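Local structure of lysine/ornithine decarboxylase (Vibrio vulnificus, 2PLJ) at residues A[67-72]-A[98-103]; A[73-78]-A[266-271]; A[77-82]-A[287-292]. The protein probably decarboxylates lysine and ornithine with the help of pyridoxal phosphate, and is seen here with a cofactor adduct of putrescine bound in its β/α-barrel. One frame throughout, in Å; residues are numbered along the deposited sequence. Where two conformers were deposited one is given.

All three contacts lie on one side of the chain's centre, in the β/α-barrel. Contact 3 is the buried one, a parallel pairing of strands 79-84 and 286-289, held by main-chain hydrogen bonds and leading into the ligand pocket. Contacts 1 and 2 belong to the partly buried layer of helices around the strands and share helix 62-75: its middle meets the C-terminal end of helix 91-100 through a tyrosine and a salt bridge, whereas its last turn meets the start of helix 267-278 through apolar side chains about an alanine, and a water. Leu72 ties them together, packing on Ile267 of contact 2 and Pro291 of contact 3.

Contact 1: residues A[67-72]-A[98-103]; sequences QQYRAL and LAEGAS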
loop_
_atom_site.group_PDB
_atom_site.type_symbol
_atom_site.label_atom_id
_atom_site.label_comp_id
_atom_site.label_asym_id
_atom_site.label_seq_id
_atom_site.Cartn_x
_atom_site.Cartn_y
_atom_site.Cartn_z
ATOM N N GLN A 67 -25.532 -8.540 10.363
ATOM C CA GLN A 67 -25.291 -9.398 11.543
ATOM C C GLN A 67 -24.339 -8.762 12.548
ATOM O O GLN A 67 -24.584 -8.777 13.776
ATOM C CB GLN A 67 -24.687 -10.725 11.095
ATOM C CG GLN A 67 -25.727 -11.655 10.500
ATOM C CD GLN A 67 -25.094 -12.799 9.728
ATOM O OE1 GLN A 67 -23.994 -13.273 10.077
ATOM N NE2 GLN A 67 -25.783 -13.256 8.680
ATOM N N GLN A 68 -23.217 -8.266 12.030
ATOM C CA GLN A 68 -22.200 -7.662 12.886
ATOM C C GLN A 68 -22.737 -6.393 13.581
ATOM O O GLN A 68 -22.586 -6.234 14.803
ATOM C CB GLN A 68 -20.914 -7.395 12.086
ATOM C CG GLN A 68 -20.210 -8.635 11.620
ATOM C CD GLN A 68 -19.834 -9.539 12.785
ATOM O OE1 GLN A 68 -20.467 -10.588 13.005
ATOM N NE2 GLN A 68 -18.843 -9.132 13.555
ATOM N N TYR A 69 -23.387 -5.523 12.809
ATOM C CA TYR A 69 -23.987 -4.310 13.390
ATOM C C TYR A 69 -24.969 -4.682 14.510
ATOM O O TYR A 69 -24.917 -4.130 15.617
ATOM C CB TYR A 69 -24.717 -3.497 12.326
ATOM C CG TYR A 69 -25.360 -2.255 12.893
ATOM C CD1 TYR A 69 -24.614 -1.095 13.089
ATOM C CD2 TYR A 69 -26.723 -2.233 13.210
ATOM C CE1 TYR A 69 -25.208 0.059 13.645
ATOM C CE2 TYR A 69 -27.322 -1.071 13.757
ATOM C CZ TYR A 69 -26.555 0.056 13.955
ATOM O OH TYR A 69 -27.146 1.196 14.492
ATOM N N ARG A 70 -25.852 -5.632 14.215
ATOM C CA ARG A 70 -26.870 -6.061 15.188
ATOM C C ARG A 70 -26.247 -6.662 16.443
ATOM O O ARG A 70 -26.704 -6.385 17.543
ATOM C CB ARG A 70 -27.831 -7.028 14.527
ATOM C CG ARG A 70 -28.641 -6.337 13.433
ATOM C CD ARG A 70 -29.559 -7.357 12.711
ATOM N NE ARG A 70 -30.225 -6.739 11.558
ATOM C CZ ARG A 70 -30.995 -7.395 10.693
ATOM N NH1 ARG A 70 -31.219 -8.704 10.831
ATOM N NH2 ARG A 70 -31.566 -6.741 9.690
ATOM N N ALA A 71 -25.189 -7.459 16.262
ATOM C CA ALA A 71 -24.491 -8.087 17.391
ATOM C C ALA A 71 -23.860 -7.023 18.293
ATOM O O ALA A 71 -23.952 -7.112 19.524
ATOM C CB ALA A 71 -23.458 -9.075 16.908
ATOM N N LEU A 72 -23.238 -6.003 17.685
ATOM C CA LEU A 72 -22.624 -4.929 18.473
ATOM C C LEU A 72 -23.676 -4.074 19.206
ATOM O O LEU A 72 -23.489 -3.737 20.391
ATOM C CB LEU A 72 -21.712 -4.056 17.608
ATOM C CG LEU A 72 -20.876 -3.027 18.403
ATOM C CD1 LEU A 72 -20.014 -3.669 19.488
ATOM C CD2 LEU A 72 -19.997 -2.267 17.436
ATOM N N LEU A 98 -26.891 2.424 6.636
ATOM C CA LEU A 98 -27.890 3.488 6.724
ATOM C C LEU A 98 -29.310 2.880 6.896
ATOM O O LEU A 98 -30.113 3.321 7.743
ATOM C CB LEU A 98 -27.829 4.376 5.479
ATOM C CG LEU A 98 -28.840 5.534 5.396
ATOM C CD1 LEU A 98 -28.576 6.567 6.506
ATOM C CD2 LEU A 98 -28.764 6.158 3.995
ATOM N N ALA A 99 -29.616 1.874 6.081
ATOM C CA ALA A 99 -30.940 1.267 6.093
ATOM C C ALA A 99 -31.189 0.571 7.444
ATOM O O ALA A 99 -32.327 0.478 7.924
ATOM C CB ALA A 99 -31.060 0.278 4.928
ATOM N N GLU A 100 -30.104 0.082 8.048
ATOM C CA GLU A 100 -30.152 -0.639 9.305
ATOM C C GLU A 100 -30.326 0.306 10.525
ATOM O O GLU A 100 -30.730 -0.122 11.616
ATOM C CB GLU A 100 -28.904 -1.544 9.363
ATOM C CG GLU A 100 -28.871 -2.580 10.448
ATOM C CD GLU A 100 -29.961 -3.658 10.396
ATOM O OE1 GLU A 100 -30.563 -3.992 9.339
ATOM O OE2 GLU A 100 -30.233 -4.158 11.502
ATOM N N GLY A 101 -30.050 1.598 10.337
ATOM C CA GLY A 101 -30.197 2.611 11.394
ATOM C C GLY A 101 -28.868 3.136 11.949
ATOM O O GLY A 101 -28.859 3.900 12.933
ATOM N N ALA A 102 -27.765 2.772 11.299
ATOM C CA ALA A 102 -26.437 3.159 11.758
ATOM C C ALA A 102 -26.184 4.644 11.568
ATOM O O ALA A 102 -26.816 5.280 10.728
ATOM C CB ALA A 102 -25.338 2.379 11.014
ATOM N N SER A 103 -25.227 5.167 12.344
ATOM C CA SER A 103 -24.644 6.479 12.074
ATOM C C SER A 103 -23.220 6.234 11.495
ATOM O O SER A 103 -22.834 5.060 11.252
ATOM C CB SER A 103 -24.606 7.314 13.363
ATOM O OG SER A 103 -25.928 7.559 13.834
#
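Tyr69 and Ala102 mark the closest approach of the two backbones, with their CA atoms 8.0 Å apart, so the gap is bridged by side chains. Segment 67-72 is helical throughout. Segment 98-103 ends helix 91-100 in a Schellman motif, where Gly101 takes a positive phi and turns the chain toward Ser103 and the next strand. The side chain of Tyr69 starts toward the other segment and, with CG anti to its own main-chain nitrogen (chi1 179°), carries its ring to the turn, where CE1 rests 3.5 Å from Ala102 CB and OH comes 3.4 Å from Ala102 CA. Glu100 CG approaches the ring obliquely, 3.5 Å from Tyr69 CD2, the tyrosine and glutamate running past each other in opposite directions. Glu100 then bends at chi2 (63°) and delivers its carboxylate to Arg70. The extended arginine chain brings its guanidinium side-on into a salt bridge: Arg70 NE donates a fairly straight hydrogen bond to Glu100 OE2 at 2.6 Å and Arg70 NH2 another to Glu100 OE1 at 2.9 Å. Both oxygens lie near the guanidinium plane, but the carboxylate is twisted 39° against it, so that NE reaches OE2 from above the carboxylate plane while NH2 reaches OE1 on the syn side, tilted out of that plane. Helices 62-75 and 91-100 flank strand 79-84 in the chain, on whose Leu81 Tyr69 packs. The contact thus grades from a buried aromatic to an ion pair whose arginine is exposed; one bond to each carboxylate oxygen restrains rotation of the glutamate's end.

Contact 2: residues A[73-78]-A[266-271]; sequences KNALPN and PIDQFC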
loop_
_atom_site.group_PDB
_atom_site.type_symbol
_atom_site.label_atom_id
_atom_site.label_comp_id
_atom_site.label_asym_id
_atom_site.label_seq_id
_atom_site.Cartn_x
_atom_site.Cartn_y
_atom_site.Cartn_z
ATOM N N LYS A 73 -24.753 -3.718 18.493
ATOM C CA LYS A 73 -25.890 -2.995 19.089
ATOM C C LYS A 73 -26.410 -3.752 20.311
ATOM O O LYS A 73 -26.663 -3.153 21.378
ATOM C CB LYS A 73 -26.998 -2.810 18.047
ATOM C CG LYS A 73 -28.099 -1.885 18.506
ATOM C CD LYS A 73 -29.148 -1.695 17.418
ATOM C CE LYS A 73 -30.195 -0.682 17.869
ATOM N NZ LYS A 73 -31.268 -0.577 16.838
ATOM N N ASN A 74 -26.525 -5.070 20.196
ATOM C CA ASN A 74 -27.023 -5.851 21.316
ATOM C C ASN A 74 -26.022 -5.942 22.475
ATOM O O ASN A 74 -26.418 -6.007 23.650
ATOM C CB ASN A 74 -27.524 -7.227 20.859
ATOM C CG ASN A 74 -28.648 -7.738 21.754
ATOM O OD1 ASN A 74 -28.402 -8.258 22.846
ATOM N ND2 ASN A 74 -29.896 -7.516 21.330
ATOM N N ALA A 75 -24.732 -5.912 22.141
ATOM C CA ALA A 75 -23.634 -5.957 23.121
ATOM C C ALA A 75 -23.448 -4.608 23.852
ATOM O O ALA A 75 -22.994 -4.566 25.011
ATOM C CB ALA A 75 -22.324 -6.374 22.439
ATOM N N LEU A 76 -23.830 -3.522 23.191
ATOM C CA LEU A 76 -23.581 -2.170 23.694
ATOM C C LEU A 76 -24.855 -1.370 23.580
ATOM O O LEU A 76 -24.985 -0.490 22.705
ATOM C CB LEU A 76 -22.473 -1.467 22.896
ATOM C CG LEU A 76 -20.996 -1.607 23.149
ATOM C CD1 LEU A 76 -20.297 -0.794 22.033
ATOM C CD2 LEU A 76 -20.569 -1.129 24.558
ATOM N N PRO A 77 -25.820 -1.688 24.451
ATOM C CA PRO A 77 -27.087 -1.019 24.355
ATOM C C PRO A 77 -26.906 0.428 24.788
ATOM O O PRO A 77 -26.001 0.730 25.572
ATOM C CB PRO A 77 -27.979 -1.802 25.328
ATOM C CG PRO A 77 -27.048 -2.395 26.314
ATOM C CD PRO A 77 -25.789 -2.701 25.522
ATOM N N ASN A 78 -27.734 1.298 24.241
ATOM C CA ASN A 78 -27.694 2.723 24.576
ATOM C C ASN A 78 -26.392 3.403 24.169
ATOM O O ASN A 78 -25.931 4.311 24.850
ATOM C CB ASN A 78 -27.952 2.939 26.078
ATOM C CG ASN A 78 -29.279 2.393 26.497
ATOM O OD1 ASN A 78 -29.357 1.520 27.361
ATOM N ND2 ASN A 78 -30.345 2.863 25.844
ATOM N N PRO A 266 -15.931 -13.132 22.823
ATOM C CA PRO A 266 -17.249 -12.848 22.236
ATOM C C PRO A 266 -17.721 -11.426 22.570
ATOM O O PRO A 266 -17.461 -10.930 23.684
ATOM C CB PRO A 266 -18.150 -13.872 22.911
ATOM C CG PRO A 266 -17.231 -15.040 23.190
ATOM C CD PRO A 266 -15.927 -14.404 23.583
ATOM N N ILE A 267 -18.417 -10.789 21.632
ATOM C CA ILE A 267 -18.684 -9.346 21.752
ATOM C C ILE A 267 -19.506 -8.982 23.021
ATOM O O ILE A 267 -19.233 -7.947 23.638
ATOM C CB ILE A 267 -19.257 -8.725 20.446
ATOM C CG1 ILE A 267 -19.163 -7.194 20.488
ATOM C CG2 ILE A 267 -20.702 -9.233 20.152
ATOM C CD1 ILE A 267 -17.736 -6.654 20.646
ATOM N N ASP A 268 -20.496 -9.809 23.386
ATOM C CA ASP A 268 -21.287 -9.543 24.630
ATOM C C ASP A 268 -20.412 -9.508 25.865
ATOM O O ASP A 268 -20.526 -8.592 26.697
ATOM C CB ASP A 268 -22.415 -10.545 24.885
ATOM C CG ASP A 268 -23.429 -10.575 23.788
ATOM O OD1 ASP A 268 -23.576 -9.551 23.096
ATOM O OD2 ASP A 268 -24.093 -11.626 23.644
ATOM N N GLN A 269 -19.547 -10.514 25.982
ATOM C CA GLN A 269 -18.644 -10.640 27.129
ATOM C C GLN A 269 -17.626 -9.504 27.139
ATOM O O GLN A 269 -17.336 -8.932 28.212
ATOM C CB GLN A 269 -17.931 -11.984 27.110
ATOM C CG GLN A 269 -18.838 -13.151 27.411
ATOM C CD GLN A 269 -18.183 -14.460 27.043
ATOM O OE1 GLN A 269 -16.955 -14.616 27.154
ATOM N NE2 GLN A 269 -18.993 -15.410 26.580
ATOM N N PHE A 270 -17.119 -9.180 25.944
ATOM C CA PHE A 270 -16.206 -8.055 25.761
ATOM C C PHE A 270 -16.807 -6.766 26.263
ATOM O O PHE A 270 -16.145 -6.036 27.002
ATOM C CB PHE A 270 -15.819 -7.906 24.288
ATOM C CG PHE A 270 -14.696 -6.953 24.059
ATOM C CD1 PHE A 270 -13.368 -7.411 24.067
ATOM C CD2 PHE A 270 -14.957 -5.602 23.790
ATOM C CE1 PHE A 270 -12.307 -6.545 23.817
ATOM C CE2 PHE A 270 -13.920 -4.716 23.526
ATOM C CZ PHE A 270 -12.586 -5.175 23.521
ATOM N N CYS A 271 -18.071 -6.511 25.915
ATOM C CA CYS A 271 -18.702 -5.218 26.229
ATOM C C CYS A 271 -19.288 -5.114 27.641
ATOM O O CYS A 271 -19.610 -4.015 28.078
ATOM C CB CYS A 271 -19.751 -4.859 25.182
ATOM S SG CYS A 271 -18.986 -4.560 23.550
HETATM O O HOH W 1 -23.024 -7.129 26.578
#
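Ala75 and Asp268 bring the last turn of helix 62-75 against the first turn of helix 267-278, with their CA atoms only 4.5 Å apart. The apolar packing centres on the methyl of Ala75, which points across and lies 3.8 Å from Ile267 CG1; the small side chain suits so close an approach. Cys271, one turn further along, also faces the other segment. Its SG, turned back beside its own backbone nitrogen (chi1 -66°), is 3.6 Å from Leu76 CG.

No direct hydrogen bond joins the segments, and a water supplies the polar link. It donates to Ala75 O at 3.0 Å and to Asp268 O at 2.9 Å, serving a carbonyl at the finish of one helix and another in the opening turn of the next. The same Ala75 O is closely approached by the methylene of Cys271, whose CB lies 3.3 Å from it.

Within the fold this joins the helices that precede strands 79-84 and 286-289, the first and last of the parallel sheet in sequence, both packing against the seam between those strands. Leu76 continues onto Ile274 and Asn275 of helix 267-278 and onto Phe256, while Pro77 and Asn78 lead into strand 79-84.

Contact 3: residues A[77-82]-A[287-292]; sequences PNVTLH and VLAEPG. With P3T ((4-{[(4-aminobutyl)amino]methyl}-5-hydroxy-6-methylpyridin-3-yl)methyl dihydrogen phosphate), chain D.
The imidazole of His82 has Ala289 O at its edge, near the ring plane, and one methyl of Leu288, CD2, approaching obliquely. A second flat group is the pyridine ring of the putrescine adduct: Glu290, its chain extended beyond CG, reaches it with OE2, 2.7 Å from NAO. This matches related pyridoxal phosphate decarboxylases, in which an acidic residue meets the pyridine nitrogen. At the phosphate, Gly292 N donates to OAE at 2.8 Å.

The two strands run parallel, their short axes 27° apart. Three main-chain bonds join them: Thr80 N to Val287 O at 3.0 Å, Ala289 N to Thr80 O at 2.9 Å and His82 N to Ala289 O at 2.8 Å. Val79, Leu81, Val287 and Ala289 share one face of the sheet. There Val79, with CG1 anti to its backbone nitrogen (chi1 172°), sets that methyl 3.8 Å from Ala289 CB and leaves CG2 to meet Val287 CG1. Thr80 and Leu288 occupy the opposite face, touching through Thr80 CB and Leu288 CD2 at 3.9 Å. At the N-terminal ends of the strands one water links Asn78 O to Val287 N, and another links Thr80 OG1 to Val287 O.

By pairing the first and last strands in sequence of the parallel sheet, the contact closes the β/α-barrel. Strand 103-106 continues it beside Leu81 and strand 249-251 beside Leu288, while Leu81 packs on helix 62-75 and both valines on Leu278 of helix 267-278.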
loop_
_atom_site.group_PDB
_atom_site.type_symbol
_atom_site.label_atom_id
_atom_site.label_comp_id
_atom_site.label_asym_id
_atom_site.label_seq_id
_atom_site.Cartn_x
_atom_site.Cartn_y
_atom_site.Cartn_z
ATOM N N PRO A 77 -25.820 -1.688 24.451
ATOM C CA PRO A 77 -27.087 -1.019 24.355
ATOM C C PRO A 77 -26.906 0.428 24.788
ATOM O O PRO A 77 -26.001 0.730 25.572
ATOM C CB PRO A 77 -27.979 -1.802 25.328
ATOM C CG PRO A 77 -27.048 -2.395 26.314
ATOM C CD PRO A 77 -25.789 -2.701 25.522
ATOM N N ASN A 78 -27.734 1.298 24.241
ATOM C CA ASN A 78 -27.694 2.723 24.576
ATOM C C ASN A 78 -26.392 3.403 24.169
ATOM O O ASN A 78 -25.931 4.311 24.850
ATOM C CB ASN A 78 -27.952 2.939 26.078
ATOM C CG ASN A 78 -29.279 2.393 26.497
ATOM O OD1 ASN A 78 -29.357 1.520 27.361
ATOM N ND2 ASN A 78 -30.345 2.863 25.844
ATOM N N VAL A 79 -25.771 2.910 23.104
ATOM C CA VAL A 79 -24.609 3.571 22.500
ATOM C C VAL A 79 -24.899 3.740 21.004
ATOM O O VAL A 79 -25.252 2.766 20.321
ATOM C CB VAL A 79 -23.306 2.723 22.701
ATOM C CG1 VAL A 79 -22.124 3.293 21.908
ATOM C CG2 VAL A 79 -23.007 2.570 24.211
ATOM N N THR A 80 -24.788 4.968 20.513
ATOM C CA THR A 80 -25.017 5.262 19.101
ATOM C C THR A 80 -23.758 4.804 18.350
ATOM O O THR A 80 -22.644 5.273 18.643
ATOM C CB THR A 80 -25.310 6.760 18.868
ATOM O OG1 THR A 80 -26.483 7.127 19.628
ATOM C CG2 THR A 80 -25.579 7.045 17.367
ATOM N N LEU A 81 -23.963 3.900 17.386
ATOM C CA LEU A 81 -22.835 3.333 16.648
ATOM C C LEU A 81 -22.582 4.078 15.342
ATOM O O LEU A 81 -23.409 4.050 14.413
ATOM C CB LEU A 81 -23.078 1.841 16.377
ATOM C CG LEU A 81 -23.371 0.984 17.616
ATOM C CD1 LEU A 81 -23.708 -0.472 17.227
ATOM C CD2 LEU A 81 -22.212 1.067 18.628
ATOM N N HIS A 82 -21.433 4.733 15.294
ATOM C CA HIS A 82 -20.986 5.454 14.109
ATOM C C HIS A 82 -19.991 4.589 13.341
ATOM O O HIS A 82 -18.816 4.506 13.713
ATOM C CB HIS A 82 -20.327 6.777 14.549
ATOM C CG HIS A 82 -21.316 7.839 14.955
ATOM N ND1 HIS A 82 -21.971 7.834 16.166
ATOM C CD2 HIS A 82 -21.755 8.944 14.296
ATOM C CE1 HIS A 82 -22.765 8.894 16.248
ATOM N NE2 HIS A 82 -22.672 9.568 15.117
ATOM N N VAL A 287 -23.785 8.364 24.853
ATOM C CA VAL A 287 -22.569 7.678 24.517
ATOM C C VAL A 287 -22.602 7.283 23.041
ATOM O O VAL A 287 -23.629 6.827 22.549
ATOM C CB VAL A 287 -22.359 6.444 25.424
ATOM C CG1 VAL A 287 -21.021 5.739 25.099
ATOM C CG2 VAL A 287 -22.401 6.867 26.914
ATOM N N LEU A 288 -21.456 7.461 22.383
ATOM C CA LEU A 288 -21.224 7.097 20.959
ATOM C C LEU A 288 -20.080 6.091 20.883
ATOM O O LEU A 288 -19.222 6.032 21.790
ATOM C CB LEU A 288 -20.756 8.327 20.125
ATOM C CG LEU A 288 -21.403 9.698 20.273
ATOM C CD1 LEU A 288 -20.841 10.673 19.303
ATOM C CD2 LEU A 288 -22.974 9.586 20.102
ATOM N N ALA A 289 -20.024 5.307 19.799
ATOM C CA ALA A 289 -18.792 4.567 19.499
ATOM C C ALA A 289 -18.551 4.652 18.013
ATOM O O ALA A 289 -19.459 5.055 17.256
ATOM C CB ALA A 289 -18.886 3.105 19.926
ATOM N N GLU A 290 -17.363 4.219 17.598
ATOM C CA GLU A 290 -16.881 4.388 16.215
ATOM C C GLU A 290 -16.370 3.037 15.667
ATOM O O GLU A 290 -15.193 2.935 15.239
ATOM C CB GLU A 290 -15.726 5.410 16.170
ATOM C CG GLU A 290 -16.082 6.844 16.593
ATOM C CD GLU A 290 -14.850 7.689 16.970
ATOM O OE1 GLU A 290 -15.027 8.890 17.280
ATOM O OE2 GLU A 290 -13.697 7.185 16.946
ATOM N N PRO A 291 -17.229 1.996 15.677
ATOM C CA PRO A 291 -16.725 0.687 15.271
ATOM C C PRO A 291 -16.417 0.684 13.761
ATOM O O PRO A 291 -17.186 1.246 12.958
ATOM C CB PRO A 291 -17.893 -0.263 15.594
ATOM C CG PRO A 291 -19.161 0.635 15.458
ATOM C CD PRO A 291 -18.678 1.989 15.983
ATOM N N GLY A 292 -15.286 0.078 13.390
ATOM C CA GLY A 292 -14.964 -0.141 11.973
ATOM C C GLY A 292 -14.837 -1.628 11.712
ATOM O O GLY A 292 -15.791 -2.281 11.215
HETATM O OAE P3T D . -13.074 -0.376 15.053
HETATM P PAU P3T D . -11.632 -0.198 14.411
HETATM O OAF P3T D . -11.688 -0.498 12.839
HETATM O OAC P3T D . -10.525 -0.981 15.093
HETATM O OAP P3T D . -11.173 1.354 14.456
HETATM C CAM P3T D . -12.014 2.358 13.745
HETATM C CAS P3T D . -11.469 3.725 14.182
HETATM C CAH P3T D . -12.366 4.463 14.966
HETATM N NAO P3T D . -12.010 5.664 15.423
HETATM C CAQ P3T D . -10.810 6.186 15.195
HETATM C CAA P3T D . -10.466 7.573 15.794
HETATM C CAR P3T D . -9.847 5.482 14.442
HETATM O OAD P3T D . -8.651 6.045 14.219
HETATM C CAT P3T D . -10.173 4.209 13.928
HETATM C CAG P3T D . -9.227 3.515 13.112
HETATM N NAN P3T D . -7.934 3.782 13.232
HETATM C CAL P3T D . -6.819 3.178 12.433
HETATM C CAK P3T D . -6.904 1.646 12.344
HETATM C CAJ P3T D . -5.732 1.207 11.410
HETATM C CAI P3T D . -5.711 -0.316 11.236
HETATM N NAB P3T D . -4.490 -0.777 10.533
HETATM O O HOH W 2 -26.005 6.787 25.621
HETATM O O HOH W 3 -26.099 7.802 22.236
#